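Long-range contact in adenylosuccinate lyase (Francisella tularensis subsp. tularensis SCHU S4, PDB 4EEI), which probably cleaves adenylosuccinate to AMP and fumarate, and the related SAICAR to AICAR and fumarate, in purine biosynthesis: residues S109-C121 / Y158-Q172. Numbering follows the deposited sequence.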
ATOM      1  N   SER B 109      19.398  13.729   9.440  1.00 19.63           N
ATOM      2  CA  SER B 109      18.750  13.648   8.140  1.00 21.52           C
ATOM      3  C   SER B 109      17.573  14.623   8.082  1.00 21.63           C
ATOM      4  O   SER B 109      17.371  15.310   7.083  1.00 21.46           O
ATOM      5  CB  SER B 109      18.263  12.214   7.908  1.00 20.61           C
ATOM      6  OG  SER B 109      19.360  11.333   7.779  1.00 22.79           O
ATOM      7  N   MET B 110      16.795  14.673   9.160  1.00 19.51           N
ATOM      8  CA  MET B 110      15.668  15.602   9.245  1.00 18.92           C
ATOM      9  C   MET B 110      16.078  17.053   9.078  1.00 20.30           C
ATOM     10  O   MET B 110      15.330  17.854   8.505  1.00 22.88           O
ATOM     11  CB  MET B 110      14.929  15.444  10.575  1.00 18.41           C
ATOM     12  CG  MET B 110      14.039  14.238  10.638  1.00 24.73           C
ATOM     13  SD  MET B 110      13.017  14.297  12.126  1.00 29.27           S
ATOM     14  CE  MET B 110      11.947  15.693  11.762  1.00 21.15           C
ATOM     15  N   SER B 111      17.255  17.399   9.593  1.00 21.29           N
ATOM     16  CA  SER B 111      17.739  18.766   9.496  1.00 24.52           C
ATOM     17  C   SER B 111      17.838  19.195   8.040  1.00 25.89           C
ATOM     18  O   SER B 111      17.514  20.333   7.696  1.00 22.31           O
ATOM     19  CB  SER B 111      19.101  18.899  10.182  1.00 28.82           C
ATOM     20  OG  SER B 111      18.963  18.652  11.568  1.00 32.84           O
ATOM     21  N   TYR B 112      18.281  18.277   7.187  1.00 22.39           N
ATOM     22  CA  TYR B 112      18.413  18.574   5.760  1.00 22.79           C
ATOM     23  C   TYR B 112      17.046  18.629   5.071  1.00 22.11           C
ATOM     24  O   TYR B 112      16.809  19.488   4.218  1.00 24.33           O
ATOM     25  CB  TYR B 112      19.309  17.543   5.060  1.00 16.95           C
ATOM     26  CG  TYR B 112      20.793  17.733   5.290  1.00 25.32           C
ATOM     27  CD1 TYR B 112      21.498  18.746   4.639  1.00 26.92           C
ATOM     28  CD2 TYR B 112      21.498  16.891   6.135  1.00 26.34           C
ATOM     29  CE1 TYR B 112      22.864  18.924   4.845  1.00 31.79           C
ATOM     30  CE2 TYR B 112      22.864  17.060   6.344  1.00 25.36           C
ATOM     31  CZ  TYR B 112      23.537  18.075   5.697  1.00 32.59           C
ATOM     32  OH  TYR B 112      24.891  18.229   5.910  1.00 30.01           O
ATOM     33  N   VAL B 113      16.160  17.707   5.427  1.00 19.78           N
ATOM     34  CA  VAL B 113      14.819  17.679   4.842  1.00 21.22           C
ATOM     35  C   VAL B 113      14.084  18.968   5.172  1.00 22.33           C
ATOM     36  O   VAL B 113      13.465  19.575   4.304  1.00 21.23           O
ATOM     37  CB  VAL B 113      14.019  16.499   5.376  1.00 19.68           C
ATOM     38  CG1 VAL B 113      12.583  16.523   4.821  1.00 17.10           C
ATOM     39  CG2 VAL B 113      14.718  15.192   5.008  1.00 19.99           C
ATOM     40  N   ILE B 114      14.177  19.390   6.428  1.00 19.44           N
ATOM     41  CA  ILE B 114      13.480  20.595   6.880  1.00 18.95           C
ATOM     42  C   ILE B 114      14.020  21.846   6.179  1.00 23.22           C
ATOM     43  O   ILE B 114      13.247  22.714   5.736  1.00 24.72           O
ATOM     44  CB  ILE B 114      13.555  20.729   8.419  1.00 18.21           C
ATOM     45  CG1 ILE B 114      12.627  19.703   9.065  1.00 21.11           C
ATOM     46  CG2 ILE B 114      13.154  22.144   8.873  1.00 21.35           C
ATOM     47  CD1 ILE B 114      12.759  19.614  10.584  1.00 21.97           C
ATOM     48  N   LYS B 115      15.343  21.938   6.059  1.00 20.83           N
ATOM     49  CA  LYS B 115      15.954  23.077   5.382  1.00 23.03           C
ATOM     50  C   LYS B 115      15.489  23.113   3.937  1.00 25.38           C
ATOM     51  O   LYS B 115      15.126  24.171   3.410  1.00 24.54           O
ATOM     52  CB  LYS B 115      17.483  22.979   5.419  1.00 25.71           C
ATOM     53  CG  LYS B 115      18.179  24.103   4.661  1.00 34.29           C
ATOM     54  CD  LYS B 115      19.669  23.828   4.463  1.00 43.42           C
ATOM     55  CE  LYS B 115      20.375  24.994   3.756  1.00 47.94           C
ATOM     56  NZ  LYS B 115      19.783  25.331   2.423  1.00 49.31           N
ATOM     57  N   ASP B 116      15.485  21.951   3.293  1.00 21.24           N
ATOM     58  CA  ASP B 116      15.096  21.888   1.884  1.00 22.57           C
ATOM     59  C   ASP B 116      13.589  22.058   1.669  1.00 20.71           C
ATOM     60  O   ASP B 116      13.172  22.627   0.666  1.00 20.43           O
ATOM     61  CB  ASP B 116      15.599  20.595   1.235  1.00 22.88           C
ATOM     62  CG  ASP B 116      17.110  20.582   1.065  1.00 32.27           C
ATOM     63  OD1 ASP B 116      17.689  21.657   0.810  1.00 33.52           O
ATOM     64  OD2 ASP B 116      17.723  19.503   1.200  1.00 33.44           O
ATOM     65  N   LEU B 117      12.774  21.566   2.598  1.00 17.82           N
ATOM     66  CA  LEU B 117      11.329  21.776   2.502  1.00 19.33           C
ATOM     67  C   LEU B 117      10.976  23.258   2.663  1.00 21.33           C
ATOM     68  O   LEU B 117      10.148  23.793   1.926  1.00 19.66           O
ATOM     69  CB  LEU B 117      10.578  20.918   3.528  1.00 18.51           C
ATOM     70  CG  LEU B 117       9.058  21.090   3.660  1.00 19.97           C
ATOM     71  CD1 LEU B 117       8.359  20.801   2.340  1.00 22.03           C
ATOM     72  CD2 LEU B 117       8.508  20.181   4.749  1.00 22.43           C
ATOM     73  N   GLU B 118      11.610  23.934   3.616  1.00 18.79           N
ATOM     74  CA  GLU B 118      11.351  25.360   3.797  1.00 20.68           C
ATOM     75  C   GLU B 118      11.817  26.156   2.573  1.00 23.98           C
ATOM     76  O   GLU B 118      11.184  27.135   2.173  1.00 23.77           O
ATOM     77  CB  GLU B 118      12.026  25.877   5.071  1.00 23.15           C
ATOM     78  CG  GLU B 118      11.655  27.317   5.414  1.00 25.81           C
ATOM     79  CD  GLU B 118      11.836  27.633   6.891  1.00 36.15           C
ATOM     80  OE1 GLU B 118      12.819  27.137   7.484  1.00 39.38           O
ATOM     81  OE2 GLU B 118      10.995  28.375   7.455  1.00 36.96           O
ATOM     82  N   ALA B 119      12.929  25.739   1.971  1.00 21.84           N
ATOM     83  CA  ALA B 119      13.426  26.429   0.785  1.00 21.61           C
ATOM     84  C   ALA B 119      12.458  26.255  -0.389  1.00 21.91           C
ATOM     85  O   ALA B 119      12.290  27.170  -1.203  1.00 24.69           O
ATOM     86  CB  ALA B 119      14.822  25.940   0.420  1.00 24.37           C
ATOM     87  N   LEU B 120      11.836  25.085  -0.491  1.00 21.31           N
ATOM     88  CA  LEU B 120      10.847  24.854  -1.546  1.00 21.43           C
ATOM     89  C   LEU B 120       9.617  25.732  -1.307  1.00 23.78           C
ATOM     90  O   LEU B 120       9.048  26.287  -2.250  1.00 22.94           O
ATOM     91  CB  LEU B 120      10.439  23.377  -1.609  1.00 16.91           C
ATOM     92  CG  LEU B 120       9.255  23.107  -2.548  1.00 16.98           C
ATOM     93  CD1 LEU B 120       9.581  23.558  -3.973  1.00 16.35           C
ATOM     94  CD2 LEU B 120       8.845  21.644  -2.525  1.00 17.29           C
ATOM     95  N   CYS B 121       9.210  25.852  -0.045  1.00 22.86           N
ATOM     96  CA  CYS B 121       8.129  26.772   0.327  1.00 23.33           C
ATOM     97  C   CYS B 121       8.467  28.183  -0.113  1.00 21.12           C
ATOM     98  O   CYS B 121       7.649  28.848  -0.763  1.00 23.22           O
ATOM     99  CB  CYS B 121       7.865  26.742   1.837  1.00 19.04           C
ATOM    100  SG  CYS B 121       7.090  25.197   2.389  1.00 23.01           S
ATOM    101  N   TYR B 158       2.123  26.144  -1.984  1.00 21.31           N
ATOM    102  CA  TYR B 158       2.833  26.737  -0.846  1.00 21.45           C
ATOM    103  C   TYR B 158       2.192  26.386   0.490  1.00 19.97           C
ATOM    104  O   TYR B 158       2.865  25.877   1.391  1.00 20.67           O
ATOM    105  CB  TYR B 158       2.922  28.259  -1.001  1.00 20.38           C
ATOM    106  CG  TYR B 158       3.379  28.998   0.242  1.00 22.28           C
ATOM    107  CD1 TYR B 158       4.723  29.067   0.581  1.00 23.85           C
ATOM    108  CD2 TYR B 158       2.462  29.634   1.068  1.00 22.07           C
ATOM    109  CE1 TYR B 158       5.142  29.747   1.709  1.00 24.41           C
ATOM    110  CE2 TYR B 158       2.872  30.314   2.199  1.00 25.67           C
ATOM    111  CZ  TYR B 158       4.211  30.370   2.509  1.00 25.28           C
ATOM    112  OH  TYR B 158       4.616  31.047   3.635  1.00 24.71           O
ATOM    113  N   VAL B 159       0.895  26.655   0.630  1.00 18.17           N
ATOM    114  CA  VAL B 159       0.241  26.411   1.909  1.00 19.65           C
ATOM    115  C   VAL B 159       0.241  24.927   2.271  1.00 20.61           C
ATOM    116  O   VAL B 159       0.326  24.575   3.447  1.00 20.48           O
ATOM    117  CB  VAL B 159      -1.188  27.003   1.989  1.00 22.35           C
ATOM    118  CG1 VAL B 159      -1.134  28.522   1.898  1.00 23.70           C
ATOM    119  CG2 VAL B 159      -2.088  26.424   0.890  1.00 21.51           C
ATOM    120  N   GLU B 160       0.167  24.058   1.269  1.00 19.89           N
ATOM    121  CA  GLU B 160       0.178  22.620   1.546  1.00 22.16           C
ATOM    122  C   GLU B 160       1.550  22.179   2.060  1.00 19.39           C
ATOM    123  O   GLU B 160       1.647  21.452   3.050  1.00 18.48           O
ATOM    124  CB  GLU B 160      -0.212  21.799   0.309  1.00 20.71           C
ATOM    125  CG  GLU B 160      -0.190  20.295   0.575  1.00 25.91           C
ATOM    126  CD  GLU B 160      -0.593  19.449  -0.631  1.00 30.02           C
ATOM    127  OE1 GLU B 160      -0.731  20.008  -1.750  1.00 28.65           O
ATOM    128  OE2 GLU B 160      -0.763  18.216  -0.454  1.00 26.49           O
ATOM    129  N   PHE B 161       2.609  22.618   1.383  1.00 18.25           N
ATOM    130  CA  PHE B 161       3.963  22.320   1.838  1.00 18.36           C
ATOM    131  C   PHE B 161       4.256  22.959   3.200  1.00 20.27           C
ATOM    132  O   PHE B 161       5.010  22.392   3.991  1.00 20.38           O
ATOM    133  CB  PHE B 161       5.009  22.746   0.786  1.00 17.98           C
ATOM    134  CG  PHE B 161       5.157  21.761  -0.342  1.00 19.15           C
ATOM    135  CD1 PHE B 161       5.871  20.576  -0.149  1.00 19.07           C
ATOM    136  CD2 PHE B 161       4.578  22.002  -1.584  1.00 19.08           C
ATOM    137  CE1 PHE B 161       6.016  19.645  -1.183  1.00 18.86           C
ATOM    138  CE2 PHE B 161       4.722  21.078  -2.636  1.00 19.86           C
ATOM    139  CZ  PHE B 161       5.444  19.898  -2.430  1.00 20.97           C
ATOM    140  N   LYS B 162       3.654  24.117   3.487  1.00 17.07           N
ATOM    141  CA  LYS B 162       3.788  24.707   4.832  1.00 16.92           C
ATOM    142  C   LYS B 162       3.067  23.882   5.907  1.00 18.07           C
ATOM    143  O   LYS B 162       3.511  23.818   7.065  1.00 19.33           O
ATOM    144  CB  LYS B 162       3.300  26.168   4.866  1.00 16.54           C
ATOM    145  CG  LYS B 162       4.203  27.151   4.119  1.00 21.45           C
ATOM    146  CD  LYS B 162       5.432  27.539   4.949  1.00 22.43           C
ATOM    147  CE  LYS B 162       5.028  28.403   6.132  1.00 29.55           C
ATOM    148  NZ  LYS B 162       6.057  28.398   7.216  1.00 31.14           N
ATOM    149  N   ARG B 163       1.944  23.267   5.551  1.00 15.60           N
ATOM    150  CA  ARG B 163       1.282  22.375   6.503  1.00 16.96           C
ATOM    151  C   ARG B 163       2.225  21.217   6.829  1.00 19.03           C
ATOM    152  O   ARG B 163       2.327  20.797   7.984  1.00 20.41           O
ATOM    153  CB  ARG B 163      -0.059  21.864   5.954  1.00 20.71           C
ATOM    154  CG  ARG B 163      -1.166  22.918   5.941  1.00 20.24           C
ATOM    155  CD  ARG B 163      -2.546  22.309   5.624  1.00 21.62           C
ATOM    156  NE  ARG B 163      -2.702  21.852   4.234  1.00 21.82           N
ATOM    157  CZ  ARG B 163      -3.065  22.643   3.228  1.00 21.12           C
ATOM    158  NH1 ARG B 163      -3.261  23.942   3.437  1.00 18.70           N
ATOM    159  NH2 ARG B 163      -3.225  22.149   2.009  1.00 23.23           N
ATOM    160  N   ARG B 164       2.928  20.717   5.817  1.00 17.08           N
ATOM    161  CA  ARG B 164       3.873  19.617   6.034  1.00 17.19           C
ATOM    162  C   ARG B 164       5.092  20.096   6.815  1.00 19.09           C
ATOM    163  O   ARG B 164       5.626  19.368   7.659  1.00 22.32           O
ATOM    164  CB  ARG B 164       4.306  19.004   4.703  1.00 18.59           C
ATOM    165  CG  ARG B 164       3.154  18.479   3.847  1.00 17.92           C
ATOM    166  CD  ARG B 164       2.542  17.173   4.395  1.00 18.03           C
ATOM    167  NE  ARG B 164       1.672  17.403   5.553  1.00 17.91           N
ATOM    168  CZ  ARG B 164       0.418  17.843   5.473  1.00 19.31           C
ATOM    169  NH1 ARG B 164      -0.292  18.042   6.575  1.00 20.78           N
ATOM    170  NH2 ARG B 164      -0.128  18.082   4.285  1.00 21.15           N
ATOM    171  N   LEU B 165       5.527  21.325   6.550  1.00 18.84           N
ATOM    172  CA  LEU B 165       6.684  21.865   7.261  1.00 20.88           C
ATOM    173  C   LEU B 165       6.379  21.988   8.748  1.00 21.18           C
ATOM    174  O   LEU B 165       7.220  21.671   9.593  1.00 22.12           O
ATOM    175  CB  LEU B 165       7.134  23.212   6.658  1.00 18.65           C
ATOM    176  CG  LEU B 165       8.318  23.877   7.364  1.00 23.05           C
ATOM    177  CD1 LEU B 165       9.583  23.031   7.211  1.00 24.54           C
ATOM    178  CD2 LEU B 165       8.546  25.276   6.814  1.00 20.27           C
ATOM    179  N   LYS B 166       5.171  22.430   9.087  1.00 21.53           N
ATOM    180  CA  LYS B 166       4.798  22.479  10.494  1.00 22.82           C
ATOM    181  C   LYS B 166       4.769  21.080  11.124  1.00 20.51           C
ATOM    182  O   LYS B 166       5.228  20.908  12.250  1.00 20.38           O
ATOM    183  CB  LYS B 166       3.461  23.200  10.706  1.00 25.27           C
ATOM    184  CG  LYS B 166       3.086  23.346  12.183  1.00 29.44           C
ATOM    185  CD  LYS B 166       1.690  23.927  12.349  1.00 37.58           C
ATOM    186  CE  LYS B 166       1.256  23.952  13.821  1.00 43.67           C
ATOM    187  NZ  LYS B 166       0.992  22.591  14.400  1.00 44.96           N
ATOM    188  N   ASP B 167       4.233  20.089  10.409  1.00 19.26           N
ATOM    189  CA  ASP B 167       4.237  18.703  10.906  1.00 22.06           C
ATOM    190  C   ASP B 167       5.668  18.265  11.234  1.00 20.16           C
ATOM    191  O   ASP B 167       5.913  17.656  12.278  1.00 20.41           O
ATOM    192  CB  ASP B 167       3.672  17.724   9.860  1.00 24.15           C
ATOM    193  CG  ASP B 167       2.178  17.902   9.603  1.00 31.70           C
ATOM    194  OD1 ASP B 167       1.492  18.518  10.448  1.00 28.96           O
ATOM    195  OD2 ASP B 167       1.690  17.395   8.551  1.00 32.98           O
ATOM    196  N   LEU B 168       6.607  18.558  10.337  1.00 17.33           N
ATOM    197  CA  LEU B 168       7.996  18.122  10.521  1.00 19.13           C
ATOM    198  C   LEU B 168       8.683  18.854  11.673  1.00 20.43           C
ATOM    199  O   LEU B 168       9.423  18.246  12.464  1.00 20.03           O
ATOM    200  CB  LEU B 168       8.816  18.292   9.236  1.00 18.47           C
ATOM    201  CG  LEU B 168       8.672  17.257   8.130  1.00 20.50           C
ATOM    202  CD1 LEU B 168       9.688  17.517   7.035  1.00 24.75           C
ATOM    203  CD2 LEU B 168       8.845  15.853   8.686  1.00 22.07           C
ATOM    204  N   LYS B 169       8.448  20.159  11.770  1.00 18.59           N
ATOM    205  CA  LYS B 169       9.035  20.931  12.854  1.00 20.12           C
ATOM    206  C   LYS B 169       8.442  20.485  14.200  1.00 21.42           C
ATOM    207  O   LYS B 169       9.136  20.481  15.222  1.00 23.04           O
ATOM    208  CB  LYS B 169       8.849  22.433  12.618  1.00 18.74           C
ATOM    209  CG  LYS B 169       9.760  22.995  11.509  1.00 21.54           C
ATOM    210  CD  LYS B 169       9.608  24.508  11.377  1.00 29.90           C
ATOM    211  CE  LYS B 169      10.712  25.099  10.507  1.00 37.08           C
ATOM    212  NZ  LYS B 169      10.542  26.556  10.240  1.00 39.51           N
ATOM    213  N   ASP B 170       7.167  20.103  14.200  1.00 21.07           N
ATOM    214  CA  ASP B 170       6.553  19.547  15.406  1.00 23.27           C
ATOM    215  C   ASP B 170       7.238  18.243  15.798  1.00 22.63           C
ATOM    216  O   ASP B 170       7.513  18.001  16.973  1.00 24.99           O
ATOM    217  CB  ASP B 170       5.056  19.288  15.206  1.00 26.62           C
ATOM    218  CG  ASP B 170       4.224  20.563  15.253  1.00 36.70           C
ATOM    219  OD1 ASP B 170       4.730  21.589  15.759  1.00 38.82           O
ATOM    220  OD2 ASP B 170       3.059  20.528  14.790  1.00 38.04           O
ATOM    221  N   PHE B 171       7.499  17.396  14.815  1.00 19.54           N
ATOM    222  CA  PHE B 171       8.141  16.112  15.093  1.00 21.59           C
ATOM    223  C   PHE B 171       9.563  16.360  15.552  1.00 24.90           C
ATOM    224  O   PHE B 171      10.072  15.667  16.427  1.00 27.52           O
ATOM    225  CB  PHE B 171       8.161  15.236  13.853  1.00 19.78           C
ATOM    226  CG  PHE B 171       8.599  13.822  14.121  1.00 22.94           C
ATOM    227  CD1 PHE B 171       9.934  13.456  14.012  1.00 23.11           C
ATOM    228  CD2 PHE B 171       7.674  12.863  14.482  1.00 20.67           C
ATOM    229  CE1 PHE B 171      10.334  12.132  14.264  1.00 21.18           C
ATOM    230  CE2 PHE B 171       8.062  11.542  14.739  1.00 21.44           C
ATOM    231  CZ  PHE B 171       9.391  11.178  14.633  1.00 18.70           C
ATOM    232  N   GLN B 172      10.207  17.361  14.963  1.00 22.21           N
ATOM    233  CA  GLN B 172      11.562  17.717  15.361  1.00 24.97           C
ATOM    234  C   GLN B 172      11.623  18.117  16.837  1.00 28.94           C
ATOM    235  O   GLN B 172      12.596  17.802  17.530  1.00 31.03           O
ATOM    236  CB  GLN B 172      12.094  18.845  14.471  1.00 26.05           C
ATOM    237  CG  GLN B 172      13.574  19.142  14.650  1.00 27.19           C
ATOM    238  CD  GLN B 172      14.024  20.289  13.777  1.00 30.81           C
ATOM    239  OE1 GLN B 172      15.061  20.212  13.101  1.00 35.05           O
ATOM    240  NE2 GLN B 172      13.247  21.370  13.783  1.00 24.11           N
TER
HETATM  241  O   HOH W   1      16.727  17.742  13.325  1.00 28.00           O
HETATM  242  O   HOH W   2       8.914  29.014   6.366  1.00 35.64           O
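Two antiparallel helices of the long helical bundle characteristic of the fumarase/aspartase (lyase 1) superfamily meet here, with Leu117 packed against Leu165 and Ile114 set between side chains of helix 151-173. The segment axes approach to 9.4 Å, with 157° between their N-to-C directions. The side chains of Leu117 and Leu165 lie alongside each other, pointing opposite ways. With CG of Leu117 anti to the backbone N (chi1 175°), its two methyls split between Leu165 and Phe161. CD2 rests on Leu165 CA at 3.5 Å and also touches Leu168 CD1. CD1 approaches Phe161 CD1 obliquely. Leu120 CD2 sits over one face of the Phe161 ring, 3.8 Å from its centroid, in a CH-pi contact. Cys121 SG lies 3.6 Å from Phe161 CB.

The packing is knobs-into-holes in both directions. Ile114 fits among Leu165, Leu168, Lys169 and Gln172, and Leu168 fits among Met110, Val113, Ile114 and Leu117. Beyond them, Met110 bends at chi3 (68°), and its SD meets the edge of the Phe171 ring, 3.7 Å from CD1, a Met-aromatic contact. At the other end, Cys121 O meets the Tyr158 ring edge-on, 3.2 Å from Tyr158 CD1.

Polar links border the apolar packing. Lys169 NZ forms a salt bridge with Glu118 OE2, whose hydrogen bond is weak at 3.4 Å. One water joins Ser111 OG to Gln172 OE1.

Helix 304-333 packs beside Val113, and helix 217-244 beside Phe161. Arg163 and Arg164 form salt bridges to Asp217 of a second subunit, so helix 151-173 also serves the subunit interface. No AMP-binding residue takes part in this packing. The contact is held mainly by interlocked apolar side chains; the salt bridge and the bridging water lie at its more exposed side.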